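Local atomic coordinates of probable peptidyl-prolyl cis-trans isomerase (Mimivirus, PDB entry 2OSE), a protein that belongs to the cyclophilin family and forms a homotrimer, and probably binds cyclosporin A and isomerises peptidyl-prolyl bonds, as family members generally do. Residues V17-V22 / E45-L50; G29-K34 / F147-D152. One frame throughout, in Å; residues are numbered along the deposited sequence.

Interaction 1: residues V17-V22 / E45-L50; sequences VYMDIV and ENFVQL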
loop_
_atom_site.group_PDB
_atom_site.type_symbol
_atom_site.label_atom_id
_atom_site.label_comp_id
_atom_site.label_asym_id
_atom_site.label_seq_id
_atom_site.Cartn_x
_atom_site.Cartn_y
_atom_site.Cartn_z
ATOM N N VAL A 17 -13.579 -2.022 -28.905
ATOM C CA VAL A 17 -14.120 -2.682 -27.711
ATOM C C VAL A 17 -14.686 -1.639 -26.772
ATOM O O VAL A 17 -14.381 -0.449 -26.907
ATOM C CB VAL A 17 -13.056 -3.497 -26.956
ATOM C CG1 VAL A 17 -12.451 -4.618 -27.844
ATOM C CG2 VAL A 17 -11.966 -2.551 -26.402
ATOM N N TYR A 18 -15.493 -2.090 -25.814
ATOM C CA TYR A 18 -16.046 -1.221 -24.773
ATOM C C TYR A 18 -15.811 -1.788 -23.371
ATOM O O TYR A 18 -15.662 -3.008 -23.187
ATOM C CB TYR A 18 -17.554 -0.992 -25.004
ATOM C CG TYR A 18 -18.345 -2.294 -25.121
ATOM C CD1 TYR A 18 -18.894 -2.894 -23.992
ATOM C CD2 TYR A 18 -18.507 -2.943 -26.365
ATOM C CE1 TYR A 18 -19.612 -4.122 -24.086
ATOM C CE2 TYR A 18 -19.202 -4.174 -26.457
ATOM C CZ TYR A 18 -19.744 -4.746 -25.309
ATOM O OH TYR A 18 -20.435 -5.957 -25.395
ATOM N N MET A 19 -15.806 -0.887 -22.398
ATOM C CA MET A 19 -15.705 -1.209 -20.979
ATOM C C MET A 19 -16.531 -0.198 -20.184
ATOM O O MET A 19 -16.195 1.009 -20.167
ATOM C CB MET A 19 -14.265 -1.026 -20.486
ATOM C CG MET A 19 -13.363 -2.147 -20.668
ATOM S SD MET A 19 -11.645 -1.625 -20.265
ATOM C CE MET A 19 -10.933 -3.176 -20.791
ATOM N N ASP A 20 -17.538 -0.690 -19.469
ATOM C CA ASP A 20 -18.172 0.104 -18.380
ATOM C C ASP A 20 -17.189 0.304 -17.234
ATOM O O ASP A 20 -16.415 -0.614 -16.914
ATOM C CB ASP A 20 -19.398 -0.616 -17.817
ATOM C CG ASP A 20 -20.605 -0.420 -18.640
ATOM O OD1 ASP A 20 -20.706 0.595 -19.380
ATOM O OD2 ASP A 20 -21.484 -1.297 -18.566
ATOM N N ILE A 21 -17.215 1.494 -16.631
ATOM C CA ILE A 21 -16.412 1.797 -15.423
ATOM C C ILE A 21 -17.398 1.889 -14.266
ATOM O O ILE A 21 -18.443 2.539 -14.389
ATOM C CB ILE A 21 -15.594 3.119 -15.552
ATOM C CG1 ILE A 21 -14.781 3.126 -16.875
ATOM C CG2 ILE A 21 -14.649 3.345 -14.327
ATOM C CD1 ILE A 21 -13.558 2.208 -16.835
ATOM N N VAL A 22 -17.102 1.158 -13.195
ATOM C CA VAL A 22 -18.038 1.003 -12.067
ATOM C C VAL A 22 -17.380 1.629 -10.837
ATOM O O VAL A 22 -16.165 1.546 -10.654
ATOM C CB VAL A 22 -18.391 -0.514 -11.838
ATOM C CG1 VAL A 22 -19.172 -0.759 -10.502
ATOM C CG2 VAL A 22 -19.169 -1.069 -13.036
ATOM N N GLU A 45 -4.380 -8.928 -29.462
ATOM C CA GLU A 45 -5.288 -10.077 -29.415
ATOM C C GLU A 45 -5.604 -10.538 -27.999
ATOM O O GLU A 45 -6.748 -10.860 -27.694
ATOM C CB GLU A 45 -4.811 -11.252 -30.322
ATOM C CG GLU A 45 -4.838 -10.927 -31.815
ATOM C CD GLU A 45 -6.241 -10.604 -32.396
ATOM O OE1 GLU A 45 -7.280 -11.081 -31.885
ATOM O OE2 GLU A 45 -6.284 -9.861 -33.400
ATOM N N ASN A 46 -4.603 -10.525 -27.116
ATOM C CA ASN A 46 -4.865 -10.868 -25.729
ATOM C C ASN A 46 -5.842 -9.862 -25.110
ATOM O O ASN A 46 -6.783 -10.252 -24.457
ATOM C CB ASN A 46 -3.554 -10.897 -24.926
ATOM C CG ASN A 46 -3.754 -11.327 -23.475
ATOM O OD1 ASN A 46 -4.374 -12.367 -23.195
ATOM N ND2 ASN A 46 -3.205 -10.533 -22.538
ATOM N N PHE A 47 -5.617 -8.571 -25.342
ATOM C CA PHE A 47 -6.535 -7.544 -24.836
ATOM C C PHE A 47 -7.954 -7.772 -25.348
ATOM O O PHE A 47 -8.896 -7.859 -24.557
ATOM C CB PHE A 47 -6.058 -6.133 -25.190
ATOM C CG PHE A 47 -6.862 -5.041 -24.509
ATOM C CD1 PHE A 47 -6.478 -4.553 -23.255
ATOM C CD2 PHE A 47 -8.009 -4.504 -25.120
ATOM C CE1 PHE A 47 -7.223 -3.562 -22.601
ATOM C CE2 PHE A 47 -8.769 -3.504 -24.474
ATOM C CZ PHE A 47 -8.368 -3.024 -23.224
ATOM N N VAL A 48 -8.111 -7.879 -26.670
ATOM C CA VAL A 48 -9.444 -8.112 -27.243
ATOM C C VAL A 48 -10.122 -9.403 -26.749
ATOM O O VAL A 48 -11.319 -9.395 -26.446
ATOM C CB VAL A 48 -9.440 -8.036 -28.817
ATOM C CG1 VAL A 48 -10.814 -8.307 -29.373
ATOM C CG2 VAL A 48 -8.981 -6.694 -29.309
ATOM N N GLN A 49 -9.385 -10.520 -26.649
ATOM C CA GLN A 49 -10.057 -11.754 -26.214
ATOM C C GLN A 49 -10.431 -11.737 -24.755
ATOM O O GLN A 49 -11.364 -12.417 -24.343
ATOM C CB GLN A 49 -9.238 -13.009 -26.543
ATOM C CG GLN A 49 -8.912 -13.160 -28.009
ATOM C CD GLN A 49 -10.130 -13.067 -28.922
ATOM O OE1 GLN A 49 -11.239 -13.481 -28.565
ATOM N NE2 GLN A 49 -9.918 -12.540 -30.121
ATOM N N LEU A 50 -9.703 -10.960 -23.958
ATOM C CA LEU A 50 -10.059 -10.818 -22.537
ATOM C C LEU A 50 -11.279 -9.930 -22.378
ATOM O O LEU A 50 -12.030 -10.029 -21.419
ATOM C CB LEU A 50 -8.893 -10.229 -21.764
ATOM C CG LEU A 50 -7.778 -11.249 -21.462
ATOM C CD1 LEU A 50 -6.689 -10.540 -20.696
ATOM C CD2 LEU A 50 -8.340 -12.392 -20.635
#

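Interaction 2: residues G29-K34 / F147-D152; sequences GRLQIK and FMITLD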
loop_
_atom_site.group_PDB
_atom_site.type_symbol
_atom_site.label_atom_id
_atom_site.label_comp_id
_atom_site.label_asym_id
_atom_site.label_seq_id
_atom_site.Cartn_x
_atom_site.Cartn_y
_atom_site.Cartn_z
ATOM N N GLY A 29 -19.752 5.377 -16.376
ATOM C CA GLY A 29 -19.556 5.735 -17.766
ATOM C C GLY A 29 -18.974 4.563 -18.509
ATOM O O GLY A 29 -18.636 3.555 -17.890
ATOM N N ARG A 30 -18.907 4.685 -19.830
ATOM C CA ARG A 30 -18.345 3.625 -20.687
ATOM C C ARG A 30 -17.172 4.134 -21.538
ATOM O O ARG A 30 -17.265 5.184 -22.158
ATOM C CB ARG A 30 -19.447 3.036 -21.592
ATOM C CG ARG A 30 -18.999 1.982 -22.596
ATOM C CD ARG A 30 -20.191 1.257 -23.185
ATOM N NE ARG A 30 -20.736 0.284 -22.224
ATOM C CZ ARG A 30 -21.418 -0.820 -22.558
ATOM N NH1 ARG A 30 -21.666 -1.117 -23.829
ATOM N NH2 ARG A 30 -21.867 -1.639 -21.620
ATOM N N LEU A 31 -16.072 3.377 -21.561
ATOM C CA LEU A 31 -14.962 3.669 -22.475
ATOM C C LEU A 31 -15.126 2.855 -23.738
ATOM O O LEU A 31 -15.524 1.707 -23.673
ATOM C CB LEU A 31 -13.620 3.328 -21.810
ATOM C CG LEU A 31 -13.295 4.012 -20.477
ATOM C CD1 LEU A 31 -11.901 3.480 -20.003
ATOM C CD2 LEU A 31 -13.299 5.539 -20.574
ATOM N N GLN A 32 -14.869 3.471 -24.884
ATOM C CA GLN A 32 -14.895 2.821 -26.181
ATOM C C GLN A 32 -13.507 2.991 -26.726
ATOM O O GLN A 32 -12.998 4.101 -26.792
ATOM C CB GLN A 32 -15.878 3.553 -27.087
ATOM C CG GLN A 32 -17.384 3.398 -26.668
ATOM C CD GLN A 32 -18.251 4.188 -27.601
ATOM O OE1 GLN A 32 -18.190 5.409 -27.595
ATOM N NE2 GLN A 32 -19.038 3.510 -28.433
ATOM N N ILE A 33 -12.881 1.883 -27.093
ATOM C CA ILE A 33 -11.452 1.894 -27.391
ATOM C C ILE A 33 -11.212 1.258 -28.752
ATOM O O ILE A 33 -11.716 0.168 -29.025
ATOM C CB ILE A 33 -10.669 1.093 -26.299
ATOM C CG1 ILE A 33 -10.758 1.784 -24.929
ATOM C CG2 ILE A 33 -9.165 0.921 -26.675
ATOM C CD1 ILE A 33 -10.427 0.855 -23.763
ATOM N N LYS A 34 -10.466 1.957 -29.603
ATOM C CA LYS A 34 -10.019 1.397 -30.867
ATOM C C LYS A 34 -8.557 0.928 -30.751
ATOM O O LYS A 34 -7.707 1.703 -30.365
ATOM C CB LYS A 34 -10.088 2.481 -31.950
ATOM C CG LYS A 34 -9.721 1.964 -33.344
ATOM C CD LYS A 34 -9.931 3.089 -34.405
ATOM C CE LYS A 34 -8.721 3.886 -34.769
ATOM N NZ LYS A 34 -8.794 4.373 -36.211
ATOM N N PHE A 147 -2.796 -3.340 -18.270
ATOM C CA PHE A 147 -2.912 -2.285 -19.256
ATOM C C PHE A 147 -3.077 -0.930 -18.571
ATOM O O PHE A 147 -3.555 -0.847 -17.453
ATOM C CB PHE A 147 -4.082 -2.593 -20.230
ATOM C CG PHE A 147 -5.461 -2.383 -19.626
ATOM C CD1 PHE A 147 -6.016 -1.105 -19.566
ATOM C CD2 PHE A 147 -6.189 -3.449 -19.131
ATOM C CE1 PHE A 147 -7.266 -0.906 -19.038
ATOM C CE2 PHE A 147 -7.463 -3.268 -18.589
ATOM C CZ PHE A 147 -7.989 -1.999 -18.548
ATOM N N MET A 148 -2.698 0.126 -19.272
ATOM C CA MET A 148 -2.730 1.468 -18.762
ATOM C C MET A 148 -3.531 2.355 -19.720
ATOM O O MET A 148 -3.433 2.197 -20.927
ATOM C CB MET A 148 -1.293 1.978 -18.724
ATOM C CG MET A 148 -1.131 3.393 -18.177
ATOM S SD MET A 148 0.549 4.025 -18.282
ATOM C CE MET A 148 1.300 3.088 -16.908
ATOM N N ILE A 149 -4.280 3.313 -19.158
ATOM C CA ILE A 149 -4.897 4.396 -19.951
ATOM C C ILE A 149 -4.457 5.728 -19.392
ATOM O O ILE A 149 -4.537 5.972 -18.158
ATOM C CB ILE A 149 -6.476 4.276 -19.962
ATOM C CG1 ILE A 149 -6.910 2.915 -20.522
ATOM C CG2 ILE A 149 -7.116 5.435 -20.736
ATOM C CD1 ILE A 149 -8.407 2.690 -20.498
ATOM N N THR A 150 -4.012 6.618 -20.277
ATOM C CA THR A 150 -3.570 7.945 -19.847
ATOM C C THR A 150 -4.759 8.866 -19.578
ATOM O O THR A 150 -5.749 8.883 -20.358
ATOM C CB THR A 150 -2.629 8.642 -20.879
ATOM O OG1 THR A 150 -3.206 8.546 -22.198
ATOM C CG2 THR A 150 -1.244 7.994 -20.896
ATOM N N LEU A 151 -4.626 9.700 -18.529
ATOM C CA LEU A 151 -5.686 10.636 -18.105
ATOM C C LEU A 151 -5.443 12.024 -18.663
ATOM O O LEU A 151 -6.324 12.897 -18.593
ATOM C CB LEU A 151 -5.810 10.721 -16.570
ATOM C CG LEU A 151 -6.193 9.424 -15.855
ATOM C CD1 LEU A 151 -6.081 9.574 -14.330
ATOM C CD2 LEU A 151 -7.597 8.912 -16.236
ATOM N N ASP A 152 -4.251 12.242 -19.218
ATOM C CA ASP A 152 -3.950 13.551 -19.773
ATOM C C ASP A 152 -2.923 13.425 -20.879
ATOM O O ASP A 152 -2.387 12.332 -21.098
ATOM C CB ASP A 152 -3.418 14.476 -18.673
ATOM C CG ASP A 152 -3.637 15.945 -18.991
ATOM O OD1 ASP A 152 -4.032 16.302 -20.137
ATOM O OD2 ASP A 152 -3.423 16.755 -18.083
#

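Interaction 1: residues V17-V22 / E45-L50
Phe-47 pushes its ring out from helix 41-52 and overlaps Val-17 and Met-19 on the inner side of strand 16-23, where one of the helices of the cyclophilin beta-barrel closes over the barrel interior. With CG anti to the backbone N (chi1 -171°), the ring leaves the helix flank and carries its far end across to the strand. Val-17 meets that ring at its edge: CG2 lies near the ring plane, 3.9 Å from Phe-47 CE2. The other Val-17 methyl, CG1, turns to the helix itself and touches Val-48 CG2 at 4.3 Å, which makes Val-17 the residue that bridges two successive helix positions.

Met-19, two residues on along the same face of the strand, runs extended beyond CG and comes at the ring from the opposite direction. No hydrogen bond joins the two segments; all four touching side chains are buried and apolar. The strand and helix segments cross at 55° with their axes 9.7 Å apart. Around the contact, Tyr-76 and Phe-147 also pack on the Phe-47 ring, and Thr-51 adds contacts to Val-17 and Met-19. The closest approach across the pair is Met-19 CE, 3.5 Å from Phe-47 CZ.

Interaction 2: residues G29-K34 / F147-D152
Ile-149 meets Leu-31 and Ile-33 across the barrel interior. Two residues earlier, Phe-147 starts the strand with its CB directed at 29-34, but its ring stops short, CE1 lying 6.0 Å from Ile-33 CD1, and packs instead against Leu-129 and Tyr-76. Met-148 and, further on, Thr-150 face away from 29-34, the former packing on Ala-191 of a neighbouring subunit and the latter hydrogen-bonded through OG1 to Ser-125 O and Leu-128 N. Between them Ile-149 turns back inward and makes the whole contact through one methyl. Its CG1 lies anti to the carbonyl carbon (chi1 -58°) and the chain continues extended, which carries CD1 far from its own strand. There it touches Leu-31 CD1 tip to tip at 3.6 Å, while Ile-33 CD1 approaches the same methyl at 4.3 Å. The backbones remain well apart, with 10.2 Å between the CA atoms of Ile-33 and Ile-149, and no hydrogen bond spans them. Leu-180 of helix 177-186 touches both Leu-31 and Ile-149. Aliphatic tips meeting in this way, between strands that are not sheet neighbours, help fill the interior of the closed antiparallel beta-barrel that defines the cyclophilin fold.

Both contacts are buried and free of hydrogen bonds between their own segments, and they share one hydrophobic interior, their centres about 10 Å apart. Interaction 1 sets a helix on the sheet and depends on an aromatic ring; interaction 2 joins two distant strands through aliphatic methyl groups alone and covers less area, 88 against 164 Å². Their first segments are paired antiparallel in the sheet, where Met-19 O accepts a probable hydrogen bond from Leu-31 N at 2.7 Å. Their second segments meet directly through the edge-to-face rings of Phe-47 and Phe-147. On the other face of the paired strands, turned away from the barrel interior, Asp-20 OD1 and Arg-30 NE form a salt bridge.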